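3-methyladenine DNA glycosylase (Helicobacter pylori, PDB 1PU6) excises 3-methyladenine from alkylated DNA, which begins base excision repair, and belongs to the helix-hairpin-helix (HhH-GPD) glycosylase superfamily. Local coordinates at residues E32-L35 and G36-T40; K127-K131 and E132-A136; I98-S101 and G102-K106; Q116-T119 and R120-L124; P21-W25 and P26-K30. All coordinates share one frame; numbering follows the deposited sequence.

Interaction 1: E32-L35 and G36-T40; sequences EALL and GAVLT
Leu34 brings its CD2 methyl alongside CG2 of Val38, one turn further on in helix 31-39 of the HhH-GPD fold. Leu34 CD2 and Val38 CG2 are 4.5 Å apart, so this i to i+4 pair grazes rather than interlocks. Val38 carries CG1 anti to its own nitrogen (chi1 173°), and the other branch, CG2, is thereby turned back toward the preceding turn, where it comes to 3.5 Å from Leu34 O. Both side chains also pack against other helices. Leu97 of helix 90-108 lies against Leu35, Val38 and Leu39, while Ile137 of helix 131-141 meets Leu34, Ala37 and Val38. Ala37 shows its small methyl to that second helix, and the same CB sits 3.4 Å from Ala33 O on the turn before. At the start of the segment, Glu32 turns outward to a salt bridge between its OE2 and Lys56.

Regular alpha-helical bonds tie the two halves together. Gly36 N donates to Glu32 O at 2.9 Å, and Ala37 N reaches Ala33 O over the same length, whereas Val38 N to Leu34 O is longer at 3.2 Å. Leu35 O takes two donors: Val38 N gives it a weak bond, Leu39 N donates in its carbonyl plane at 2.9 Å (N-H...O 168°), and Leu39 CG rests 3.3 Å from it.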
loop_
_atom_site.group_PDB
_atom_site.type_symbol
_atom_site.label_atom_id
_atom_site.label_comp_id
_atom_site.label_asym_id
_atom_site.label_seq_id
_atom_site.Cartn_x
_atom_site.Cartn_y
_atom_site.Cartn_z
ATOM N N GLU A 32 -1.898 -8.729 -6.768
ATOM C CA GLU A 32 -3.016 -8.511 -5.832
ATOM C C GLU A 32 -2.777 -7.335 -4.886
ATOM O O GLU A 32 -3.731 -6.608 -4.544
ATOM C CB GLU A 32 -3.256 -9.809 -5.001
ATOM C CG GLU A 32 -4.334 -9.703 -3.931
ATOM C CD GLU A 32 -4.549 -11.021 -3.198
ATOM O OE1 GLU A 32 -4.926 -10.949 -2.009
ATOM O OE2 GLU A 32 -4.318 -12.104 -3.826
ATOM N N ALA A 33 -1.516 -7.155 -4.452
ATOM C CA ALA A 33 -1.171 -6.004 -3.601
ATOM C C ALA A 33 -1.374 -4.680 -4.374
ATOM O O ALA A 33 -1.903 -3.699 -3.809
ATOM C CB ALA A 33 0.295 -6.119 -3.043
ATOM N N LEU A 34 -0.926 -4.606 -5.644
ATOM C CA LEU A 34 -1.208 -3.401 -6.460
ATOM C C LEU A 34 -2.740 -3.194 -6.566
ATOM O O LEU A 34 -3.223 -2.055 -6.369
ATOM C CB LEU A 34 -0.573 -3.576 -7.878
ATOM C CG LEU A 34 -0.843 -2.412 -8.841
ATOM C CD1 LEU A 34 0.282 -2.410 -9.901
ATOM C CD2 LEU A 34 -2.191 -2.647 -9.557
ATOM N N LEU A 35 -3.519 -4.258 -6.819
ATOM C CA LEU A 35 -4.969 -4.050 -6.940
ATOM C C LEU A 35 -5.583 -3.509 -5.633
ATOM O O LEU A 35 -6.410 -2.581 -5.644
ATOM C CB LEU A 35 -5.733 -5.357 -7.278
ATOM C CG LEU A 35 -5.371 -5.928 -8.633
ATOM C CD1 LEU A 35 -6.150 -7.217 -8.783
ATOM C CD2 LEU A 35 -5.768 -4.955 -9.781
ATOM N N GLY A 36 -5.203 -4.073 -4.496
ATOM C CA GLY A 36 -5.748 -3.574 -3.250
ATOM C C GLY A 36 -5.316 -2.163 -2.918
ATOM O O GLY A 36 -6.094 -1.417 -2.310
ATOM N N ALA A 37 -4.088 -1.788 -3.292
ATOM C CA ALA A 37 -3.611 -0.447 -3.007
ATOM C C ALA A 37 -4.469 0.567 -3.758
ATOM O O ALA A 37 -4.715 1.664 -3.232
ATOM C CB ALA A 37 -2.133 -0.305 -3.428
ATOM N N VAL A 38 -4.908 0.219 -4.971
ATOM C CA VAL A 38 -5.770 1.113 -5.719
ATOM C C VAL A 38 -7.180 1.119 -5.128
ATOM O O VAL A 38 -7.768 2.206 -4.940
ATOM C CB VAL A 38 -5.798 0.691 -7.215
ATOM C CG1 VAL A 38 -6.843 1.507 -7.984
ATOM C CG2 VAL A 38 -4.358 0.882 -7.813
ATOM N N LEU A 39 -7.754 -0.077 -4.881
ATOM C CA LEU A 39 -9.143 -0.191 -4.410
ATOM C C LEU A 39 -9.393 0.331 -3.031
ATOM O O LEU A 39 -10.563 0.674 -2.712
ATOM C CB LEU A 39 -9.633 -1.629 -4.488
ATOM C CG LEU A 39 -9.726 -2.246 -5.891
ATOM C CD1 LEU A 39 -10.097 -3.750 -5.732
ATOM C CD2 LEU A 39 -10.818 -1.500 -6.632
ATOM N N THR A 40 -8.328 0.434 -2.207
ATOM C CA THR A 40 -8.556 0.937 -0.872
ATOM C C THR A 40 -8.727 2.466 -0.754
ATOM O O THR A 40 -9.077 2.985 0.310
ATOM C CB THR A 40 -7.456 0.365 0.081
ATOM O OG1 THR A 40 -7.899 0.498 1.448
ATOM C CG2 THR A 40 -6.175 1.142 -0.041
#

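Interaction 2: K127-K131 and E132-A136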
loop_
_atom_site.group_PDB
_atom_site.type_symbol
_atom_site.label_atom_id
_atom_site.label_comp_id
_atom_site.label_asym_id
_atom_site.label_seq_id
_atom_site.Cartn_x
_atom_site.Cartn_y
_atom_site.Cartn_z
ATOM N N LYS A 127 -4.488 8.531 -14.095
ATOM C CA LYS A 127 -5.540 9.387 -13.556
ATOM C C LYS A 127 -6.309 8.734 -12.408
ATOM O O LYS A 127 -6.787 7.596 -12.513
ATOM C CB LYS A 127 -6.536 9.823 -14.649
ATOM C CG LYS A 127 -7.550 10.858 -14.113
ATOM C CD LYS A 127 -7.923 11.840 -15.186
ATOM C CE LYS A 127 -9.126 12.694 -14.696
ATOM N NZ LYS A 127 -8.989 14.146 -14.985
ATOM N N GLY A 128 -6.392 9.456 -11.310
ATOM C CA GLY A 128 -7.160 8.991 -10.167
ATOM C C GLY A 128 -6.304 8.332 -9.091
ATOM O O GLY A 128 -6.826 8.077 -8.015
ATOM N N ILE A 129 -5.018 8.034 -9.357
ATOM C CA ILE A 129 -4.182 7.394 -8.348
ATOM C C ILE A 129 -3.595 8.498 -7.450
ATOM O O ILE A 129 -2.757 9.298 -7.907
ATOM C CB ILE A 129 -3.049 6.554 -8.996
ATOM C CG1 ILE A 129 -3.653 5.403 -9.816
ATOM C CG2 ILE A 129 -2.033 6.031 -7.886
ATOM C CD1 ILE A 129 -2.685 4.395 -10.285
ATOM N N GLY A 130 -4.013 8.549 -6.183
ATOM C CA GLY A 130 -3.457 9.527 -5.248
ATOM C C GLY A 130 -2.101 9.084 -4.655
ATOM O O GLY A 130 -1.586 7.974 -4.946
ATOM N N LYS A 131 -1.519 9.964 -3.855
ATOM C CA LYS A 131 -0.185 9.678 -3.301
ATOM C C LYS A 131 -0.150 8.438 -2.409
ATOM O O LYS A 131 0.802 7.649 -2.486
ATOM C CB LYS A 131 0.368 10.921 -2.563
ATOM C CG LYS A 131 0.833 11.924 -3.534
ATOM C CD LYS A 131 1.290 13.183 -2.801
ATOM C CE LYS A 131 1.790 14.200 -3.838
ATOM N NZ LYS A 131 2.290 15.362 -3.187
ATOM N N GLU A 132 -1.164 8.262 -1.563
ATOM C CA GLU A 132 -1.220 7.092 -0.677
ATOM C C GLU A 132 -1.225 5.810 -1.487
ATOM O O GLU A 132 -0.473 4.871 -1.165
ATOM C CB GLU A 132 -2.433 7.199 0.277
ATOM C CG GLU A 132 -2.479 6.036 1.286
ATOM C CD GLU A 132 -3.705 6.115 2.219
ATOM O OE1 GLU A 132 -4.158 5.069 2.776
ATOM O OE2 GLU A 132 -4.231 7.234 2.401
ATOM N N SER A 133 -2.059 5.749 -2.531
ATOM C CA SER A 133 -2.138 4.556 -3.397
ATOM C C SER A 133 -0.830 4.368 -4.175
ATOM O O SER A 133 -0.328 3.197 -4.272
ATOM C CB SER A 133 -3.293 4.670 -4.401
ATOM O OG SER A 133 -4.563 4.407 -3.752
ATOM N N ALA A 134 -0.254 5.456 -4.720
ATOM C CA ALA A 134 1.026 5.306 -5.487
ATOM C C ALA A 134 2.139 4.759 -4.540
ATOM O O ALA A 134 2.910 3.847 -4.898
ATOM C CB ALA A 134 1.504 6.638 -6.032
ATOM N N ASP A 135 2.218 5.328 -3.356
ATOM C CA ASP A 135 3.286 4.859 -2.423
ATOM C C ASP A 135 3.042 3.436 -1.927
ATOM O O ASP A 135 4.012 2.660 -1.705
ATOM C CB ASP A 135 3.382 5.823 -1.278
ATOM C CG ASP A 135 4.052 7.128 -1.690
ATOM O OD1 ASP A 135 3.911 8.142 -0.965
ATOM O OD2 ASP A 135 4.680 7.248 -2.780
ATOM N N ALA A 136 1.771 3.069 -1.736
ATOM C CA ALA A 136 1.466 1.688 -1.311
ATOM C C ALA A 136 1.849 0.691 -2.410
ATOM O O ALA A 136 2.354 -0.416 -2.129
ATOM C CB ALA A 136 -0.031 1.544 -0.926
#
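Ile129 lays its CG2 methyl against the first turn of helix 131-141, touching Ser133 CB at 3.9 Å and Ala134 CB at 4.0 Å. This apolar contact joins the residue just before the N-cap to the fourth residue of the helix, the pairing of a hydrophobic staple. With CG1 beside the backbone N (chi1 -63°), it is CG2 that faces the helix, while the longer branch goes toward helix 90-108.

Backbone bonds close the turn. Gly130, the N-cap, accepts from Ala134 N through its carbonyl oxygen at 2.9 Å and 163°, and Lys131 O accepts from Asp135 N at the same distance. The Asp135 side chain folds back over that second carbonyl, with CG 3.4 Å from Lys131 O.

Several polar ends are engaged elsewhere. Ser133 OG is hydrogen-bonded to Ala37 O of helix 31-39, and Gln41 holds the hairpin by two bonds, with Gly128 O and Gly130 N. Asp135 OD1 receives hydrogen bonds from Tyr167 and Gln171 and a salt bridge from Arg120, a setting that would probably favour the carboxylate form; Lys131, extended beyond CG, runs out to a salt bridge with Asp168.

Gly128-Ile129-Gly130 followed at once by a helix start is the signature of the helix-hairpin-helix motif, whose hairpin in this superfamily generally meets the DNA backbone.

Interaction 3: I98-S101 and G102-K106; sequences IDLS and GNILK. Unlike the reference sequence in segment 102-106: Gly102 (reference Lys).
Helix 90-108, one of the long helices of the HhH-GPD fold, brings Leu100 against Ile104 on its inward side. The two side chains cross obliquely: Leu100 CD1 meets Ile104 CD1 at 4.0 Å, and Ile104 CG1 lies back on the turn, 3.3 Å from Leu100 O. Leu100 is put there by a CG nearly opposite its backbone N (chi1 164°), followed by a chi2 of 65° that swings CD1 toward the next turn. Both residues also pack on Trp122 of helix 120-124 and Leu34 of helix 31-39, so the pair fills a junction of three helices.

The other faces differ in character. Gly102, which departs from the reference sequence, presents only backbone, and its N donates to Ile98 O at 3.0 Å. Asn103 curls back over Asp99 O, its ND2 close to that oxygen but poorly angled, and is hydrogen-bonded instead to Gln126. Ser101 is buried against Leu69 and Ile72 of helix 65-74, and its hydroxyl is hydrogen-bonded to Leu97 O. The carbonyl of Ser101 serves the following turn, accepting Leu105 N at 3.2 Å and 166°, with Leu105 CG 3.6 Å from the same oxygen.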
loop_
_atom_site.group_PDB
_atom_site.type_symbol
_atom_site.label_atom_id
_atom_site.label_comp_id
_atom_site.label_asym_id
_atom_site.label_seq_id
_atom_site.Cartn_x
_atom_site.Cartn_y
_atom_site.Cartn_z
ATOM N N ILE A 98 -8.297 -0.523 -15.094
ATOM C CA ILE A 98 -8.131 -0.877 -16.507
ATOM C C ILE A 98 -7.078 0.001 -17.187
ATOM O O ILE A 98 -6.168 -0.503 -17.900
ATOM C CB ILE A 98 -9.496 -0.805 -17.226
ATOM C CG1 ILE A 98 -10.378 -1.952 -16.730
ATOM C CG2 ILE A 98 -9.317 -0.851 -18.740
ATOM C CD1 ILE A 98 -11.881 -1.786 -17.119
ATOM N N ASP A 99 -7.186 1.300 -16.978
ATOM C CA ASP A 99 -6.227 2.212 -17.590
ATOM C C ASP A 99 -4.789 2.044 -17.026
ATOM O O ASP A 99 -3.785 2.078 -17.796
ATOM C CB ASP A 99 -6.715 3.660 -17.482
ATOM C CG ASP A 99 -7.927 3.950 -18.404
ATOM O OD1 ASP A 99 -8.333 3.071 -19.241
ATOM O OD2 ASP A 99 -8.538 5.058 -18.361
ATOM N N LEU A 100 -4.683 1.892 -15.708
ATOM C CA LEU A 100 -3.360 1.682 -15.096
ATOM C C LEU A 100 -2.694 0.392 -15.690
ATOM O O LEU A 100 -1.497 0.396 -16.071
ATOM C CB LEU A 100 -3.522 1.550 -13.563
ATOM C CG LEU A 100 -2.277 0.952 -12.869
ATOM C CD1 LEU A 100 -1.036 1.869 -12.986
ATOM C CD2 LEU A 100 -2.636 0.706 -11.381
ATOM N N SER A 101 -3.472 -0.702 -15.740
ATOM C CA SER A 101 -2.931 -1.957 -16.225
ATOM C C SER A 101 -2.495 -1.859 -17.687
ATOM O O SER A 101 -1.435 -2.360 -18.049
ATOM C CB SER A 101 -3.978 -3.080 -16.044
ATOM O OG SER A 101 -4.188 -3.260 -14.617
ATOM N N GLY A 102 -3.322 -1.243 -18.540
ATOM C CA GLY A 102 -2.921 -1.032 -19.928
ATOM C C GLY A 102 -1.630 -0.203 -20.059
ATOM O O GLY A 102 -0.772 -0.468 -20.915
ATOM N N ASN A 103 -1.474 0.804 -19.211
ATOM C CA ASN A 103 -0.281 1.662 -19.343
ATOM C C ASN A 103 0.971 0.978 -18.792
ATOM O O ASN A 103 2.094 1.219 -19.260
ATOM C CB ASN A 103 -0.525 3.023 -18.647
ATOM C CG ASN A 103 -1.278 3.974 -19.514
ATOM O OD1 ASN A 103 -1.171 3.932 -20.752
ATOM N ND2 ASN A 103 -2.028 4.851 -18.919
ATOM N N ILE A 104 0.791 0.075 -17.822
ATOM C CA ILE A 104 1.956 -0.713 -17.353
ATOM C C ILE A 104 2.479 -1.570 -18.507
ATOM O O ILE A 104 3.687 -1.669 -18.761
ATOM C CB ILE A 104 1.587 -1.628 -16.160
ATOM C CG1 ILE A 104 1.321 -0.781 -14.911
ATOM C CG2 ILE A 104 2.741 -2.665 -15.886
ATOM C CD1 ILE A 104 0.793 -1.626 -13.714
ATOM N N LEU A 105 1.570 -2.217 -19.216
ATOM C CA LEU A 105 2.005 -3.048 -20.367
ATOM C C LEU A 105 2.688 -2.193 -21.430
ATOM O O LEU A 105 3.754 -2.587 -21.993
ATOM C CB LEU A 105 0.785 -3.789 -20.949
ATOM C CG LEU A 105 0.222 -4.906 -20.034
ATOM C CD1 LEU A 105 -1.212 -5.314 -20.447
ATOM C CD2 LEU A 105 1.169 -6.135 -20.026
ATOM N N LYS A 106 2.106 -1.044 -21.734
ATOM C CA LYS A 106 2.682 -0.160 -22.756
ATOM C C LYS A 106 4.090 0.338 -22.439
ATOM O O LYS A 106 4.970 0.333 -23.330
ATOM C CB LYS A 106 1.733 1.035 -22.982
ATOM C CG LYS A 106 2.204 1.943 -24.128
ATOM C CD LYS A 106 1.074 2.926 -24.486
ATOM C CE LYS A 106 0.818 3.956 -23.396
ATOM N NZ LYS A 106 2.017 4.856 -23.112
#

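Interaction 4: Q116-T119 and R120-L124; sequences QEVT and REWLL. Unlike the reference sequence in segment 120-124: Arg120 (reference Lys).
Thr119 caps helix 120-124, the first helix of the helix-hairpin-helix motif: its OG1 accepts the N-H of Trp122 at 3.2 Å and 158°. The hydroxyl reaches that position because chi1 of 63° sets OG1 between the backbone N and the carbonyl carbon, facing the helix start. The same residue's carbonyl continues the job, Thr119 O receiving Leu123 N at 3.2 Å. A bend at chi2 brings Glu121 OE2 back toward the cap, to 3.8 Å from Thr119 CB. A water donates to Glu121 OE2 at 2.7 Å and bridges to Thr119 OG1, weakly on that side.

Arg120, which differs from the reference sequence, extends away from this turn, and its guanidinium group forms salt bridges with Asp135 and Asp168. Two acids in different helices, 131-141 and 167-179, are thus tied to the start of this one.

Val118, immediately before the cap, provides the apolar packing. It pushes CG2 against Leu123 CG at 3.8 Å, a hydrophobic staple that completes the capping. That methyl, Val118 CG2, also approaches Trp122 CE3 at 3.9 Å, obliquely to the ring. The indole is fixed further by Asp107, which bonds to NE1, and by an edge-to-face meeting with Phe108. Leu123 CD2 lies in the plane of the indole, at its edge.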
loop_
_atom_site.group_PDB
_atom_site.type_symbol
_atom_site.label_atom_id
_atom_site.label_comp_id
_atom_site.label_asym_id
_atom_site.label_seq_id
_atom_site.Cartn_x
_atom_site.Cartn_y
_atom_site.Cartn_z
ATOM N N GLN A 116 10.718 -3.271 -11.168
ATOM C CA GLN A 116 12.074 -2.743 -11.169
ATOM C C GLN A 116 12.170 -1.278 -11.556
ATOM O O GLN A 116 12.954 -0.547 -10.937
ATOM C CB GLN A 116 12.978 -3.587 -12.065
ATOM C CG GLN A 116 14.447 -3.202 -12.089
ATOM C CD GLN A 116 15.258 -4.067 -13.068
ATOM O OE1 GLN A 116 15.361 -5.288 -12.884
ATOM N NE2 GLN A 116 15.814 -3.442 -14.118
ATOM N N GLU A 117 11.390 -0.821 -12.542
ATOM C CA GLU A 117 11.626 0.478 -13.173
ATOM C C GLU A 117 10.631 1.582 -12.855
ATOM O O GLU A 117 10.917 2.770 -13.172
ATOM C CB GLU A 117 11.707 0.319 -14.689
ATOM C CG GLU A 117 12.787 -0.662 -15.184
ATOM C CD GLU A 117 14.213 -0.127 -15.064
ATOM O OE1 GLU A 117 15.152 -0.948 -15.209
ATOM O OE2 GLU A 117 14.397 1.122 -14.861
ATOM N N VAL A 118 9.468 1.232 -12.272
ATOM C CA VAL A 118 8.452 2.245 -12.004
ATOM C C VAL A 118 8.969 3.359 -11.058
ATOM O O VAL A 118 9.792 3.103 -10.166
ATOM C CB VAL A 118 7.138 1.601 -11.472
ATOM C CG1 VAL A 118 7.336 1.018 -10.130
ATOM C CG2 VAL A 118 5.962 2.610 -11.536
ATOM N N THR A 119 8.499 4.587 -11.308
ATOM C CA THR A 119 8.745 5.713 -10.419
ATOM C C THR A 119 7.430 6.238 -9.843
ATOM O O THR A 119 6.331 6.036 -10.430
ATOM C CB THR A 119 9.428 6.883 -11.107
ATOM O OG1 THR A 119 8.572 7.389 -12.145
ATOM C CG2 THR A 119 10.690 6.465 -11.783
ATOM N N ARG A 120 7.522 6.905 -8.708
ATOM C CA ARG A 120 6.334 7.510 -8.119
ATOM C C ARG A 120 5.617 8.464 -9.118
ATOM O O ARG A 120 4.372 8.458 -9.202
ATOM C CB ARG A 120 6.740 8.267 -6.876
ATOM C CG ARG A 120 5.532 8.754 -6.118
ATOM C CD ARG A 120 5.867 9.885 -5.242
ATOM N NE ARG A 120 5.087 9.892 -4.001
ATOM C CZ ARG A 120 4.823 10.972 -3.283
ATOM N NH1 ARG A 120 5.186 12.210 -3.714
ATOM N NH2 ARG A 120 4.177 10.818 -2.100
ATOM N N GLU A 121 6.390 9.263 -9.850
ATOM C CA GLU A 121 5.754 10.249 -10.737
ATOM C C GLU A 121 5.012 9.570 -11.893
ATOM O O GLU A 121 3.957 10.079 -12.339
ATOM C CB GLU A 121 6.813 11.242 -11.224
ATOM C CG GLU A 121 7.350 12.107 -10.066
ATOM C CD GLU A 121 8.367 11.349 -9.151
ATOM O OE1 GLU A 121 8.429 11.696 -7.917
ATOM O OE2 GLU A 121 9.099 10.371 -9.598
ATOM N N TRP A 122 5.545 8.438 -12.377
ATOM C CA TRP A 122 4.819 7.679 -13.386
ATOM C C TRP A 122 3.418 7.243 -12.833
ATOM O O TRP A 122 2.368 7.396 -13.489
ATOM C CB TRP A 122 5.666 6.455 -13.793
ATOM C CG TRP A 122 5.039 5.742 -14.998
ATOM C CD1 TRP A 122 5.372 5.929 -16.339
ATOM C CD2 TRP A 122 4.004 4.736 -14.973
ATOM N NE1 TRP A 122 4.545 5.159 -17.134
ATOM C CE2 TRP A 122 3.754 4.361 -16.325
ATOM C CE3 TRP A 122 3.289 4.096 -13.941
ATOM C CZ2 TRP A 122 2.741 3.404 -16.680
ATOM C CZ3 TRP A 122 2.318 3.102 -14.299
ATOM C CH2 TRP A 122 2.051 2.807 -15.663
ATOM N N LEU A 123 3.391 6.772 -11.597
ATOM C CA LEU A 123 2.084 6.299 -10.993
ATOM C C LEU A 123 1.103 7.497 -10.794
ATOM O O LEU A 123 -0.115 7.374 -11.078
ATOM C CB LEU A 123 2.353 5.621 -9.660
ATOM C CG LEU A 123 3.004 4.235 -9.832
ATOM C CD1 LEU A 123 3.553 3.769 -8.455
ATOM C CD2 LEU A 123 1.973 3.185 -10.418
ATOM N N LEU A 124 1.654 8.645 -10.370
ATOM C CA LEU A 124 0.803 9.830 -10.174
ATOM C C LEU A 124 0.228 10.364 -11.494
ATOM O O LEU A 124 -0.820 11.057 -11.485
ATOM C CB LEU A 124 1.536 10.954 -9.428
ATOM C CG LEU A 124 1.876 10.527 -7.993
ATOM C CD1 LEU A 124 2.876 11.573 -7.416
ATOM C CD2 LEU A 124 0.631 10.367 -7.067
HETATM O O HOH W 1 10.209 10.271 -12.066
#

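Interaction 5: P21-W25 and P26-K30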
loop_
_atom_site.group_PDB
_atom_site.type_symbol
_atom_site.label_atom_id
_atom_site.label_comp_id
_atom_site.label_asym_id
_atom_site.label_seq_id
_atom_site.Cartn_x
_atom_site.Cartn_y
_atom_site.Cartn_z
ATOM N N PRO A 21 1.199 -11.048 8.370
ATOM C CA PRO A 21 2.254 -11.576 7.482
ATOM C C PRO A 21 3.531 -10.656 7.453
ATOM O O PRO A 21 3.520 -9.582 7.983
ATOM C CB PRO A 21 1.582 -11.646 6.099
ATOM C CG PRO A 21 0.427 -10.656 6.153
ATOM C CD PRO A 21 -0.011 -10.587 7.636
ATOM N N ALA A 22 4.628 -11.160 6.901
ATOM C CA ALA A 22 5.969 -10.563 7.025
ATOM C C ALA A 22 6.059 -9.096 6.546
ATOM O O ALA A 22 6.835 -8.317 7.086
ATOM C CB ALA A 22 6.959 -11.370 6.186
ATOM N N TRP A 23 5.320 -8.778 5.493
ATOM C CA TRP A 23 5.310 -7.391 4.969
ATOM C C TRP A 23 3.996 -6.652 5.339
ATOM O O TRP A 23 3.692 -5.645 4.743
ATOM C CB TRP A 23 5.499 -7.359 3.427
ATOM C CG TRP A 23 6.943 -7.615 2.960
ATOM C CD1 TRP A 23 7.689 -8.797 3.083
ATOM C CD2 TRP A 23 7.776 -6.689 2.266
ATOM N NE1 TRP A 23 8.932 -8.610 2.524
ATOM C CE2 TRP A 23 9.021 -7.323 2.036
ATOM C CE3 TRP A 23 7.593 -5.355 1.844
ATOM C CZ2 TRP A 23 10.090 -6.676 1.362
ATOM C CZ3 TRP A 23 8.661 -4.679 1.178
ATOM C CH2 TRP A 23 9.893 -5.348 0.951
ATOM N N TRP A 24 3.237 -7.210 6.311
ATOM C CA TRP A 24 1.959 -6.703 6.848
ATOM C C TRP A 24 0.797 -6.819 5.855
ATOM O O TRP A 24 -0.260 -7.407 6.176
ATOM C CB TRP A 24 2.071 -5.272 7.398
ATOM C CG TRP A 24 0.736 -4.737 7.900
ATOM C CD1 TRP A 24 0.037 -5.151 9.026
ATOM C CD2 TRP A 24 -0.050 -3.729 7.290
ATOM N NE1 TRP A 24 -1.135 -4.446 9.127
ATOM C CE2 TRP A 24 -1.200 -3.538 8.090
ATOM C CE3 TRP A 24 0.131 -2.898 6.169
ATOM C CZ2 TRP A 24 -2.192 -2.578 7.782
ATOM C CZ3 TRP A 24 -0.851 -1.948 5.868
ATOM C CH2 TRP A 24 -1.986 -1.782 6.695
ATOM N N TRP A 25 0.975 -6.235 4.659
ATOM C CA TRP A 25 -0.117 -6.261 3.650
ATOM C C TRP A 25 -0.268 -7.756 3.201
ATOM O O TRP A 25 0.749 -8.395 2.828
ATOM C CB TRP A 25 0.333 -5.364 2.470
ATOM C CG TRP A 25 -0.760 -4.952 1.571
ATOM C CD1 TRP A 25 -1.500 -5.740 0.730
ATOM C CD2 TRP A 25 -1.224 -3.606 1.400
ATOM N NE1 TRP A 25 -2.410 -4.955 0.049
ATOM C CE2 TRP A 25 -2.265 -3.642 0.435
ATOM C CE3 TRP A 25 -0.889 -2.368 2.004
ATOM C CZ2 TRP A 25 -2.975 -2.488 0.042
ATOM C CZ3 TRP A 25 -1.588 -1.200 1.610
ATOM C CH2 TRP A 25 -2.621 -1.282 0.638
ATOM N N PRO A 26 -1.485 -8.318 3.198
ATOM C CA PRO A 26 -1.664 -9.703 2.719
ATOM C C PRO A 26 -1.325 -9.842 1.224
ATOM O O PRO A 26 -1.710 -8.998 0.405
ATOM C CB PRO A 26 -3.156 -10.037 2.987
ATOM C CG PRO A 26 -3.775 -8.780 3.374
ATOM C CD PRO A 26 -2.748 -7.667 3.599
ATOM N N ASN A 27 -0.568 -10.883 0.896
ATOM C CA ASN A 27 -0.089 -11.103 -0.469
ATOM C C ASN A 27 0.748 -9.929 -1.045
ATOM O O ASN A 27 0.665 -9.583 -2.245
ATOM C CB ASN A 27 -1.259 -11.508 -1.417
ATOM C CG ASN A 27 -1.866 -12.860 -1.015
ATOM O OD1 ASN A 27 -3.113 -12.996 -0.846
ATOM N ND2 ASN A 27 -0.992 -13.867 -0.808
ATOM N N ALA A 28 1.600 -9.367 -0.193
ATOM C CA ALA A 28 2.588 -8.370 -0.605
ATOM C C ALA A 28 3.502 -8.918 -1.719
ATOM O O ALA A 28 3.756 -10.149 -1.848
ATOM C CB ALA A 28 3.436 -7.950 0.613
ATOM N N LEU A 29 3.953 -7.981 -2.553
ATOM C CA LEU A 29 4.920 -8.232 -3.639
ATOM C C LEU A 29 4.313 -8.980 -4.811
ATOM O O LEU A 29 5.052 -9.494 -5.689
ATOM C CB LEU A 29 6.229 -8.902 -3.159
ATOM C CG LEU A 29 6.902 -8.230 -1.940
ATOM C CD1 LEU A 29 8.267 -8.828 -1.616
ATOM C CD2 LEU A 29 7.037 -6.700 -2.076
ATOM N N LYS A 30 2.977 -9.044 -4.843
ATOM C CA LYS A 30 2.209 -9.683 -5.920
ATOM C C LYS A 30 1.280 -8.671 -6.559
ATOM O O LYS A 30 1.058 -7.589 -6.019
ATOM C CB LYS A 30 1.361 -10.863 -5.360
ATOM C CG LYS A 30 2.223 -11.993 -4.808
ATOM C CD LYS A 30 1.370 -13.007 -3.981
#
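Trp23 starts its contact at CB: Trp23 CB presses on Ala28 CB at 3.5 Å. From there CG turns off beside the backbone N (chi1 -76°), and the indole is laid under Leu29, whose two methyls sit over one face. Leu29 CD1 is placed toward the rim, 4.0 Å from Trp23 CE2, with NE1 and CZ2 a little further off. Leu29 CD2 stands nearly over the middle of the six-membered ring of Trp23, 4.2 Å from its centroid and 11° off the normal, a CH-pi contact in which CE3 and CZ3 are the nearest atoms. Ala196 and Ala200 of helix 195-203 and Ala143 also touch this tryptophan.

The segment is a run of tight turns between helix 4-12 and helix 31-39: type I from Pro21 to Trp24, then type II from Trp25 to Ala28 and again from Asn27 to Lys30, the N-cap of the next helix. The middle turn is closed by a weak bond from Ala28 N to Trp25 O at 3.3 Å. Asn27 and Leu29, third in their respective type II turns, both adopt positive phi, and at Leu29 (73°) this backbone sends the side chain toward Trp23.

Trp25 packs differently, against its own neighbour. Its CD1 is 3.7 Å from Pro26 CD, and Pro26 O lies at the indole edge, near the ring plane, 3.3 Å from CD1. Phe45 meets the same indole edge-to-face.

Along the chain the order is interaction 5, 1, 3, 4 and 2, the turns of 21-30 leading directly into helix 31-39. Interaction 1 sits nearest the middle, about 7 Å from the chain's centre, and touches interactions 2, 3 and 5, with centres about 10, 14 and 12 Å away. Interactions 4 and 2 belong to the successive helices 120-124 and 131-141 of the helix-hairpin-helix motif, their centres about 10 Å apart, and interaction 3 borders both from helix 90-108. The centre of interaction 5 lies about 18 Å from that of interaction 2, meeting it through Trp25 on Ala136. Helix 31-39 thus lies between the presumed DNA-facing motif and the tryptophan-rich loop.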